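Local coordinates for fructose-bisphosphate aldolase class I (Thermoproteus tenax, PDB 1W8S), which belongs to the class I aldolases of the DeoC/LacD family and folds as a TIM barrel, with 1,6-di-O-phosphono-beta-D-fructofuranose bound in its pocket, at residues L49-F55 with A240-R245; P74-N80 with A106-T112; V98-V102 with D133-L139. The protein carries 2 engineered substitutions. All blocks are in the same frame, centred on the assembly; numbering follows the deposited sequence.

Interaction 1: residues L49-F55 with A240-R245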
loop_
_atom_site.group_PDB
_atom_site.type_symbol
_atom_site.label_atom_id
_atom_site.label_comp_id
_atom_site.label_asym_id
_atom_site.label_seq_id
_atom_site.Cartn_x
_atom_site.Cartn_y
_atom_site.Cartn_z
ATOM N N LEU E 49 0.633 -30.525 -28.846
ATOM C CA LEU E 49 1.939 -31.040 -28.466
ATOM C C LEU E 49 1.914 -31.763 -27.109
ATOM O O LEU E 49 2.402 -32.876 -26.999
ATOM C CB LEU E 49 2.921 -29.874 -28.445
ATOM C CG LEU E 49 4.400 -30.183 -28.281
ATOM C CD1 LEU E 49 4.909 -31.135 -29.389
ATOM C CD2 LEU E 49 5.194 -28.875 -28.282
ATOM N N ALA E 50 1.334 -31.139 -26.082
ATOM C CA ALA E 50 1.232 -31.774 -24.760
ATOM C C ALA E 50 0.422 -33.056 -24.799
ATOM O O ALA E 50 0.793 -34.027 -24.197
ATOM C CB ALA E 50 0.640 -30.801 -23.709
ATOM N N ARG E 51 -0.688 -33.041 -25.529
ATOM C CA ARG E 51 -1.502 -34.229 -25.770
ATOM C C ARG E 51 -0.714 -35.326 -26.501
ATOM O O ARG E 51 -0.521 -36.437 -25.991
ATOM C CB ARG E 51 -2.696 -33.837 -26.652
ATOM C CG ARG E 51 -4.076 -33.861 -25.990
ATOM C CD ARG E 51 -5.287 -33.580 -26.961
ATOM N NE ARG E 51 -4.950 -33.223 -28.362
ATOM C CZ ARG E 51 -4.557 -34.089 -29.315
ATOM N NH1 ARG E 51 -4.399 -35.380 -29.036
ATOM N NH2 ARG E 51 -4.299 -33.665 -30.560
ATOM N N ASP E 52 -0.267 -35.010 -27.715
ATOM C CA ASP E 52 0.427 -35.961 -28.579
ATOM C C ASP E 52 1.659 -36.571 -27.929
ATOM O O ASP E 52 1.998 -37.717 -28.210
ATOM C CB ASP E 52 0.859 -35.299 -29.888
ATOM C CG ASP E 52 -0.319 -34.910 -30.784
ATOM O OD1 ASP E 52 -1.477 -35.281 -30.478
ATOM O OD2 ASP E 52 -0.159 -34.213 -31.815
ATOM N N ALA E 53 2.337 -35.814 -27.065
ATOM C CA ALA E 53 3.537 -36.308 -26.410
ATOM C C ALA E 53 3.202 -37.084 -25.123
ATOM O O ALA E 53 4.054 -37.778 -24.579
ATOM C CB ALA E 53 4.476 -35.180 -26.116
ATOM N N GLY E 54 1.969 -36.963 -24.653
ATOM C CA GLY E 54 1.485 -37.697 -23.496
ATOM C C GLY E 54 1.869 -37.051 -22.185
ATOM O O GLY E 54 1.977 -37.726 -21.184
ATOM N N PHE E 55 2.058 -35.731 -22.189
ATOM C CA PHE E 55 2.447 -34.988 -20.980
ATOM C C PHE E 55 1.288 -34.845 -19.987
ATOM O O PHE E 55 0.112 -35.063 -20.327
ATOM C CB PHE E 55 3.010 -33.599 -21.364
ATOM C CG PHE E 55 4.373 -33.638 -22.062
ATOM C CD1 PHE E 55 5.115 -34.821 -22.176
ATOM C CD2 PHE E 55 4.913 -32.485 -22.593
ATOM C CE1 PHE E 55 6.360 -34.822 -22.800
ATOM C CE2 PHE E 55 6.157 -32.491 -23.231
ATOM C CZ PHE E 55 6.871 -33.665 -23.330
ATOM N N ALA E 240 10.008 -30.637 -32.053
ATOM C CA ALA E 240 9.429 -30.562 -30.698
ATOM C C ALA E 240 8.794 -31.883 -30.275
ATOM O O ALA E 240 9.097 -32.392 -29.206
ATOM C CB ALA E 240 8.405 -29.437 -30.601
ATOM N N LEU E 241 7.941 -32.444 -31.128
ATOM C CA LEU E 241 7.196 -33.647 -30.766
ATOM C C LEU E 241 8.098 -34.869 -30.597
ATOM O O LEU E 241 7.953 -35.592 -29.610
ATOM C CB LEU E 241 6.089 -33.920 -31.759
ATOM C CG LEU E 241 5.306 -35.206 -31.494
ATOM C CD1 LEU E 241 4.611 -35.185 -30.133
ATOM C CD2 LEU E 241 4.328 -35.418 -32.627
ATOM N N LYS E 242 9.033 -35.083 -31.527
ATOM C CA LYS E 242 9.998 -36.189 -31.426
ATOM C C LYS E 242 10.764 -36.135 -30.105
ATOM O O LYS E 242 10.838 -37.115 -29.374
ATOM C CB LYS E 242 10.990 -36.164 -32.599
ATOM C CG LYS E 242 11.940 -37.377 -32.663
ATOM C CD LYS E 242 12.876 -37.334 -33.886
ATOM C CE LYS E 242 13.676 -38.633 -34.022
ATOM N NZ LYS E 242 13.170 -39.505 -35.133
ATOM N N PHE E 243 11.291 -34.958 -29.788
ATOM C CA PHE E 243 12.053 -34.791 -28.567
ATOM C C PHE E 243 11.182 -34.891 -27.323
ATOM O O PHE E 243 11.597 -35.458 -26.315
ATOM C CB PHE E 243 12.824 -33.478 -28.583
ATOM C CG PHE E 243 13.771 -33.341 -27.442
ATOM C CD1 PHE E 243 14.724 -34.326 -27.191
ATOM C CD2 PHE E 243 13.708 -32.252 -26.605
ATOM C CE1 PHE E 243 15.584 -34.207 -26.128
ATOM C CE2 PHE E 243 14.576 -32.129 -25.548
ATOM C CZ PHE E 243 15.515 -33.113 -25.312
ATOM N N ALA E 244 9.965 -34.371 -27.396
ATOM C CA ALA E 244 9.014 -34.461 -26.281
ATOM C C ALA E 244 8.726 -35.928 -25.941
ATOM O O ALA E 244 8.759 -36.322 -24.789
ATOM C CB ALA E 244 7.722 -33.725 -26.617
ATOM N N ARG E 245 8.500 -36.736 -26.960
ATOM C CA ARG E 245 8.275 -38.173 -26.761
ATOM C C ARG E 245 9.516 -38.865 -26.174
ATOM O O ARG E 245 9.387 -39.757 -25.352
ATOM C CB ARG E 245 7.859 -38.837 -28.071
ATOM C CG ARG E 245 6.525 -38.314 -28.631
ATOM C CD ARG E 245 5.641 -39.365 -29.264
ATOM N NE ARG E 245 5.173 -39.017 -30.609
ATOM C CZ ARG E 245 3.891 -38.949 -31.018
ATOM N NH1 ARG E 245 2.874 -39.165 -30.194
ATOM N NH2 ARG E 245 3.625 -38.650 -32.283
#
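Leu-49 and Leu-241 interlock between two helices of the outer layer of the TIM barrel. Helix 43-53 follows the first barrel strand, 18-22, while helix 240-253 comes after the last, 227-230, and the two strands pair in parallel, so the contact lies beside the seam where the first and last strands meet. Over these short segments the axes approach to 9.4 Å, and the chain directions differ by 47°.

Leu-49 works with both of its branches. With CG anti to the backbone N (chi1 -171°), the branched end is carried up to the other helix, where CD1 lies 3.7 Å from Leu-241 CA and CD2 touches the methyl of Ala-240. Leu-241 CD1 reaches the next turn of helix 43-53, 3.8 Å from Asp-52 CB, and also touches the CB of Ala-53. The same methyl lies over the centre of the Arg-245 guanidinium, so this flat group is backed by a leucine of its own helix.

Ala-244 is the small residue in the middle. Its CB is 3.6 Å from Ala-53 CB, methyl against methyl. Beyond Ala-53 the helix ends in a Schellman motif: Gly-54 takes a positive phi of 82°, and Phe-55 N bonds back to Ala-50 O. The chain turns there, and the ring of Phe-55 lies against Ala-53, whose CB rests on one face, offset toward the rim. On its inner side Phe-55 packs on Ile-19 and Leu-21 of strand 18-22.

At the solvent side, Arg-245 NH1 is modelled 2.6 Å from Asp-52 O, a doubtful approach whose angle is too poor for a hydrogen bond. Deeper in, Phe-55 CZ meets Ala-244 CB at 3.4 Å, obliquely to the ring.

Interaction 2: residues P74-N80 with A106-T112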
loop_
_atom_site.group_PDB
_atom_site.type_symbol
_atom_site.label_atom_id
_atom_site.label_comp_id
_atom_site.label_asym_id
_atom_site.label_seq_id
_atom_site.Cartn_x
_atom_site.Cartn_y
_atom_site.Cartn_z
ATOM N N PRO E 74 -4.649 -31.532 -18.255
ATOM C CA PRO E 74 -4.768 -30.735 -17.023
ATOM C C PRO E 74 -4.012 -29.398 -17.054
ATOM O O PRO E 74 -2.921 -29.276 -17.605
ATOM C CB PRO E 74 -4.191 -31.649 -15.954
ATOM C CG PRO E 74 -4.354 -33.041 -16.488
ATOM C CD PRO E 74 -4.274 -32.933 -17.978
ATOM N N LEU E 75 -4.616 -28.388 -16.452
ATOM C CA LEU E 75 -4.118 -27.021 -16.522
ATOM C C LEU E 75 -3.639 -26.555 -15.144
ATOM O O LEU E 75 -4.346 -26.720 -14.172
ATOM C CB LEU E 75 -5.235 -26.113 -17.004
ATOM C CG LEU E 75 -5.058 -24.611 -16.818
ATOM C CD1 LEU E 75 -3.930 -24.097 -17.670
ATOM C CD2 LEU E 75 -6.363 -23.904 -17.147
ATOM N N ILE E 76 -2.436 -25.975 -15.114
ATOM C CA ILE E 76 -1.914 -25.224 -13.999
ATOM C C ILE E 76 -1.998 -23.770 -14.437
ATOM O O ILE E 76 -1.377 -23.376 -15.430
ATOM C CB ILE E 76 -0.485 -25.619 -13.697
ATOM C CG1 ILE E 76 -0.408 -27.121 -13.423
ATOM C CG2 ILE E 76 0.057 -24.819 -12.507
ATOM C CD1 ILE E 76 0.995 -27.630 -13.086
ATOM N N LEU E 77 -2.829 -22.998 -13.745
ATOM C CA LEU E 77 -2.993 -21.564 -14.011
ATOM C C LEU E 77 -1.937 -20.786 -13.229
ATOM O O LEU E 77 -1.911 -20.770 -11.986
ATOM C CB LEU E 77 -4.394 -21.128 -13.663
ATOM C CG LEU E 77 -5.013 -19.860 -14.213
ATOM C CD1 LEU E 77 -4.081 -18.700 -14.175
ATOM C CD2 LEU E 77 -5.447 -20.112 -15.626
ATOM N N LYS E 78 -0.995 -20.218 -13.980
ATOM C CA LYS E 78 0.066 -19.375 -13.466
ATOM C C LYS E 78 -0.529 -18.014 -13.126
ATOM O O LYS E 78 -0.962 -17.290 -14.026
ATOM C CB LYS E 78 1.117 -19.195 -14.567
ATOM C CG LYS E 78 2.291 -18.294 -14.212
ATOM C CD LYS E 78 2.883 -18.691 -12.927
ATOM C CE LYS E 78 4.218 -17.979 -12.648
ATOM N NZ LYS E 78 4.319 -16.652 -13.209
ATOM N N LEU E 79 -0.618 -17.706 -11.837
ATOM C CA LEU E 79 -1.427 -16.570 -11.367
ATOM C C LEU E 79 -0.732 -15.224 -11.490
ATOM O O LEU E 79 -1.403 -14.221 -11.695
ATOM C CB LEU E 79 -1.885 -16.733 -9.906
ATOM C CG LEU E 79 -2.744 -17.959 -9.627
ATOM C CD1 LEU E 79 -2.752 -18.198 -8.134
ATOM C CD2 LEU E 79 -4.136 -17.745 -10.129
ATOM N N ASN E 80 0.586 -15.187 -11.325
ATOM C CA ASN E 80 1.298 -13.927 -11.371
ATOM C C ASN E 80 2.068 -13.832 -12.669
ATOM O O ASN E 80 1.930 -14.683 -13.526
ATOM C CB ASN E 80 2.144 -13.605 -10.115
ATOM C CG ASN E 80 3.155 -14.682 -9.718
ATOM O OD1 ASN E 80 3.151 -15.798 -10.234
ATOM N ND2 ASN E 80 3.986 -14.351 -8.727
ATOM N N ALA E 106 -8.775 -24.753 -14.260
ATOM C CA ALA E 106 -7.505 -25.134 -13.641
ATOM C C ALA E 106 -7.681 -26.305 -12.699
ATOM O O ALA E 106 -8.674 -26.374 -12.002
ATOM C CB ALA E 106 -6.921 -23.952 -12.877
ATOM N N SER E 107 -6.704 -27.218 -12.693
ATOM C CA SER E 107 -6.578 -28.285 -11.695
ATOM C C SER E 107 -5.536 -27.983 -10.636
ATOM O O SER E 107 -5.418 -28.702 -9.644
ATOM C CB SER E 107 -6.139 -29.589 -12.362
ATOM O OG SER E 107 -7.152 -30.069 -13.190
ATOM N N ALA E 108 -4.731 -26.966 -10.883
ATOM C CA ALA E 108 -3.826 -26.403 -9.885
ATOM C C ALA E 108 -3.526 -24.952 -10.239
ATOM O O ALA E 108 -3.864 -24.466 -11.341
ATOM C CB ALA E 108 -2.546 -27.190 -9.835
ATOM N N VAL E 109 -2.898 -24.264 -9.299
ATOM C CA VAL E 109 -2.427 -22.903 -9.511
ATOM C C VAL E 109 -0.948 -22.813 -9.237
ATOM O O VAL E 109 -0.388 -23.556 -8.408
ATOM C CB VAL E 109 -3.186 -21.838 -8.680
ATOM C CG1 VAL E 109 -4.624 -21.682 -9.194
ATOM C CG2 VAL E 109 -3.160 -22.155 -7.199
ATOM N N GLY E 110 -0.319 -21.898 -9.946
ATOM C CA GLY E 110 1.097 -21.611 -9.804
ATOM C C GLY E 110 1.350 -20.180 -9.428
ATOM O O GLY E 110 0.641 -19.262 -9.821
ATOM N N TYR E 111 2.398 -19.970 -8.657
ATOM C CA TYR E 111 2.782 -18.638 -8.201
ATOM C C TYR E 111 4.305 -18.547 -8.044
ATOM O O TYR E 111 4.918 -19.360 -7.342
ATOM C CB TYR E 111 2.090 -18.264 -6.881
ATOM C CG TYR E 111 2.228 -16.808 -6.486
ATOM C CD1 TYR E 111 1.343 -15.862 -6.957
ATOM C CD2 TYR E 111 3.247 -16.371 -5.599
ATOM C CE1 TYR E 111 1.442 -14.517 -6.567
ATOM C CE2 TYR E 111 3.367 -15.058 -5.236
ATOM C CZ TYR E 111 2.481 -14.120 -5.732
ATOM O OH TYR E 111 2.610 -12.818 -5.335
ATOM N N THR E 112 4.894 -17.580 -8.726
ATOM C CA THR E 112 6.339 -17.329 -8.630
ATOM C C THR E 112 6.717 -16.471 -7.448
ATOM O O THR E 112 6.072 -15.439 -7.169
ATOM C CB THR E 112 6.840 -16.694 -9.934
ATOM O OG1 THR E 112 6.656 -17.632 -10.996
ATOM C CG2 THR E 112 8.340 -16.487 -9.888
HETATM O O HOH W 1 -7.436 -28.809 -15.509
#
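The amide of Asn-80 lies flat on the ring of Tyr-111, the two planes only 12° apart. ND2 stands 3.2 Å above the ring plane, over its centre, while Leu-79 CB sits at the edge. The torsion chi1 of 54° tucks CG between the backbone N and the carbonyl carbon, bringing the amide over the ring and up to the backbone of Thr-112. There it is gripped twice: OD1 accepts from Thr-112 N on a lone pair at 2.9 Å, and ND2 gives to Thr-112 O at 2.8 Å. ND2 also bonds to Ser-92 O, and Tyr-111 OH to Glu-126.

Back along the strands from this pair, the two run parallel in register. Leu-77 N bonds to Ala-108 O, Gly-110 N to Leu-77 O, and Leu-79 N to Gly-110 O, the last nearly straight at 174°. Ser-107 N reaches Leu-75 O at 2.8 Å, and a water joins Leu-75 N to Ser-107 OG. Lys-78, bent at chi2, passes CD by Gly-110 O; Lys-78 NZ bonds to Asn-80 O at 3.1 Å, and Lys-78 CE lies 3.0 Å from Thr-112 OG1, which is hydrogen-bonded to Glu-144.

These are neighbouring strands of the TIM barrel. Strand 57-60 bonds to the far edge of 74-80, helix 98-103 covers Leu-77, Leu-79 and Val-109, helix 120-137 packs on Tyr-111, and helix 4-12 lies against Pro-74 and Ile-76.

Interaction 3: residues V98-V102 with D133-L139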
loop_
_atom_site.group_PDB
_atom_site.type_symbol
_atom_site.label_atom_id
_atom_site.label_comp_id
_atom_site.label_asym_id
_atom_site.label_seq_id
_atom_site.Cartn_x
_atom_site.Cartn_y
_atom_site.Cartn_z
ATOM N N VAL E 98 -7.496 -17.242 -7.452
ATOM C CA VAL E 98 -7.734 -18.671 -7.450
ATOM C C VAL E 98 -9.157 -18.963 -7.864
ATOM O O VAL E 98 -9.401 -19.919 -8.580
ATOM C CB VAL E 98 -7.461 -19.253 -6.053
ATOM C CG1 VAL E 98 -7.955 -20.677 -5.940
ATOM C CG2 VAL E 98 -5.966 -19.135 -5.745
ATOM N N GLU E 99 -10.117 -18.160 -7.410
ATOM C CA GLU E 99 -11.521 -18.427 -7.772
ATOM C C GLU E 99 -11.694 -18.370 -9.313
ATOM O O GLU E 99 -12.390 -19.198 -9.915
ATOM C CB GLU E 99 -12.461 -17.438 -7.064
ATOM C CG GLU E 99 -13.911 -17.558 -7.510
ATOM C CD GLU E 99 -14.904 -16.668 -6.753
ATOM O OE1 GLU E 99 -14.590 -16.192 -5.659
ATOM O OE2 GLU E 99 -16.017 -16.532 -7.261
ATOM N N GLU E 100 -11.056 -17.389 -9.955
ATOM C CA GLU E 100 -11.170 -17.256 -11.398
ATOM C C GLU E 100 -10.466 -18.426 -12.092
ATOM O O GLU E 100 -10.928 -18.901 -13.124
ATOM C CB GLU E 100 -10.577 -15.947 -11.882
ATOM C CG GLU E 100 -11.390 -14.733 -11.502
ATOM C CD GLU E 100 -10.624 -13.456 -11.683
ATOM O OE1 GLU E 100 -9.714 -13.206 -10.878
ATOM O OE2 GLU E 100 -10.911 -12.729 -12.650
ATOM N N ALA E 101 -9.359 -18.887 -11.523
ATOM C CA ALA E 101 -8.645 -20.070 -12.043
ATOM C C ALA E 101 -9.536 -21.317 -12.078
ATOM O O ALA E 101 -9.528 -22.088 -13.049
ATOM C CB ALA E 101 -7.405 -20.326 -11.235
ATOM N N VAL E 102 -10.290 -21.516 -10.997
ATOM C CA VAL E 102 -11.260 -22.560 -10.941
ATOM C C VAL E 102 -12.247 -22.432 -12.086
ATOM O O VAL E 102 -12.474 -23.409 -12.815
ATOM C CB VAL E 102 -11.983 -22.572 -9.593
ATOM C CG1 VAL E 102 -13.182 -23.503 -9.642
ATOM C CG2 VAL E 102 -10.984 -23.032 -8.520
ATOM N N ASP E 133 -6.663 -19.315 -0.360
ATOM C CA ASP E 133 -7.681 -19.532 -1.388
ATOM C C ASP E 133 -7.508 -20.909 -2.046
ATOM O O ASP E 133 -8.487 -21.578 -2.347
ATOM C CB ASP E 133 -7.609 -18.450 -2.437
ATOM C CG ASP E 133 -8.404 -17.228 -2.092
ATOM O OD1 ASP E 133 -9.233 -17.268 -1.147
ATOM O OD2 ASP E 133 -8.309 -16.204 -2.814
ATOM N N ALA E 134 -6.275 -21.356 -2.238
ATOM C CA ALA E 134 -6.007 -22.710 -2.776
ATOM C C ALA E 134 -6.622 -23.810 -1.907
ATOM O O ALA E 134 -7.231 -24.757 -2.415
ATOM C CB ALA E 134 -4.502 -22.941 -2.970
ATOM N N VAL E 135 -6.476 -23.658 -0.588
ATOM C CA VAL E 135 -7.038 -24.592 0.378
ATOM C C VAL E 135 -8.553 -24.526 0.316
ATOM O O VAL E 135 -9.220 -25.556 0.317
ATOM C CB VAL E 135 -6.503 -24.301 1.815
ATOM C CG1 VAL E 135 -7.254 -25.111 2.881
ATOM C CG2 VAL E 135 -5.005 -24.563 1.867
ATOM N N LYS E 136 -9.108 -23.326 0.232
ATOM C CA LYS E 136 -10.562 -23.148 0.223
ATOM C C LYS E 136 -11.201 -23.831 -1.011
ATOM O O LYS E 136 -12.270 -24.440 -0.923
ATOM C CB LYS E 136 -10.879 -21.644 0.206
ATOM C CG LYS E 136 -12.317 -21.271 -0.067
ATOM C CD LYS E 136 -12.473 -19.729 0.128
ATOM C CE LYS E 136 -13.790 -19.214 -0.354
ATOM N NZ LYS E 136 -13.908 -17.730 -0.279
ATOM N N PHE E 137 -10.566 -23.644 -2.162
ATOM C CA PHE E 137 -11.071 -24.166 -3.444
ATOM C C PHE E 137 -10.518 -25.568 -3.763
ATOM O O PHE E 137 -10.855 -26.130 -4.797
ATOM C CB PHE E 137 -10.747 -23.171 -4.559
ATOM C CG PHE E 137 -11.636 -21.937 -4.541
ATOM C CD1 PHE E 137 -12.887 -21.988 -5.119
ATOM C CD2 PHE E 137 -11.240 -20.742 -3.912
ATOM C CE1 PHE E 137 -13.709 -20.877 -5.103
ATOM C CE2 PHE E 137 -12.067 -19.628 -3.886
ATOM C CZ PHE E 137 -13.314 -19.697 -4.478
ATOM N N ASP E 138 -9.712 -26.124 -2.853
ATOM C CA ASP E 138 -9.085 -27.463 -3.004
ATOM C C ASP E 138 -8.347 -27.579 -4.348
ATOM O O ASP E 138 -8.521 -28.558 -5.071
ATOM C CB ASP E 138 -10.169 -28.553 -2.861
ATOM C CG ASP E 138 -9.619 -29.884 -2.349
ATOM O OD1 ASP E 138 -8.866 -29.918 -1.342
ATOM O OD2 ASP E 138 -9.898 -30.950 -2.912
ATOM N N LEU E 139 -7.559 -26.558 -4.685
ATOM C CA LEU E 139 -6.673 -26.554 -5.851
ATOM C C LEU E 139 -5.239 -26.585 -5.330
ATOM O O LEU E 139 -4.873 -25.687 -4.578
ATOM C CB LEU E 139 -6.885 -25.264 -6.647
ATOM C CG LEU E 139 -7.246 -25.388 -8.118
ATOM C CD1 LEU E 139 -8.339 -26.396 -8.331
ATOM C CD2 LEU E 139 -7.609 -24.050 -8.700
HETATM O O HOH W 2 -6.582 -15.820 -5.062
HETATM O O HOH W 3 -9.886 -16.369 -5.143
#
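Phe-137 pushes its side chain into the angle between Val-98, Glu-99 and Val-102. CB touches Val-102 CG2 and Val-98 CG1, both at 4.0 Å, and CG lies near the same two methyls. With CG beside the backbone N (chi1 -75°), the ring then slides past Val-98: CD2 is 3.9 Å from Val-98 CG1, while CD1 meets Val-102 CG2, both valines approaching obliquely from the same side of the ring as Glu-99 CA. Further out the partner changes to Glu-99, with CE2 and CE1 near its CB and CG. At the tip, Phe-137 CZ comes to 3.5 Å from Glu-99 CB. Glu-99 CA sits over the ring face, 4.2 Å from the centroid and 18° off the normal, a CH-pi contact.

The two helices follow one another in the outer layer of the TIM barrel, with strand 108-113 between them. Beyond the ring, Leu-139 CD2 packs 3.5 Å from Val-102 CG2 and reaches the barrel at Val-109. Across the first turn of helix 98-103 the link is polar but indirect: Asp-133 OD2 accepts from two waters, which in turn accept from Val-98 N and Glu-99 N. Glu-99 OE1, at the outer end, makes a salt bridge with Arg-132 of the second subunit.

Interaction 2 lies in the barrel wall, and interactions 1 and 3 in the helical layer outside it. Interactions 2 and 3 touch, their centres 10 Å apart: Ala-106 N lies 3.0 Å from Ala-101 O, probably hydrogen-bonded, and Ala-106 O packs against Leu-139 CD1. Interaction 1 stands apart, its centre about 20 Å from that of interaction 2 and 29 Å from that of interaction 3, though its nearest atoms come within about 5 Å of interaction 2. The bound 1,6-di-O-phosphono-beta-D-fructofuranose is about 6 Å from the Lys-78 side chain of interaction 2 and about 10 Å from that of Phe-55 in interaction 1.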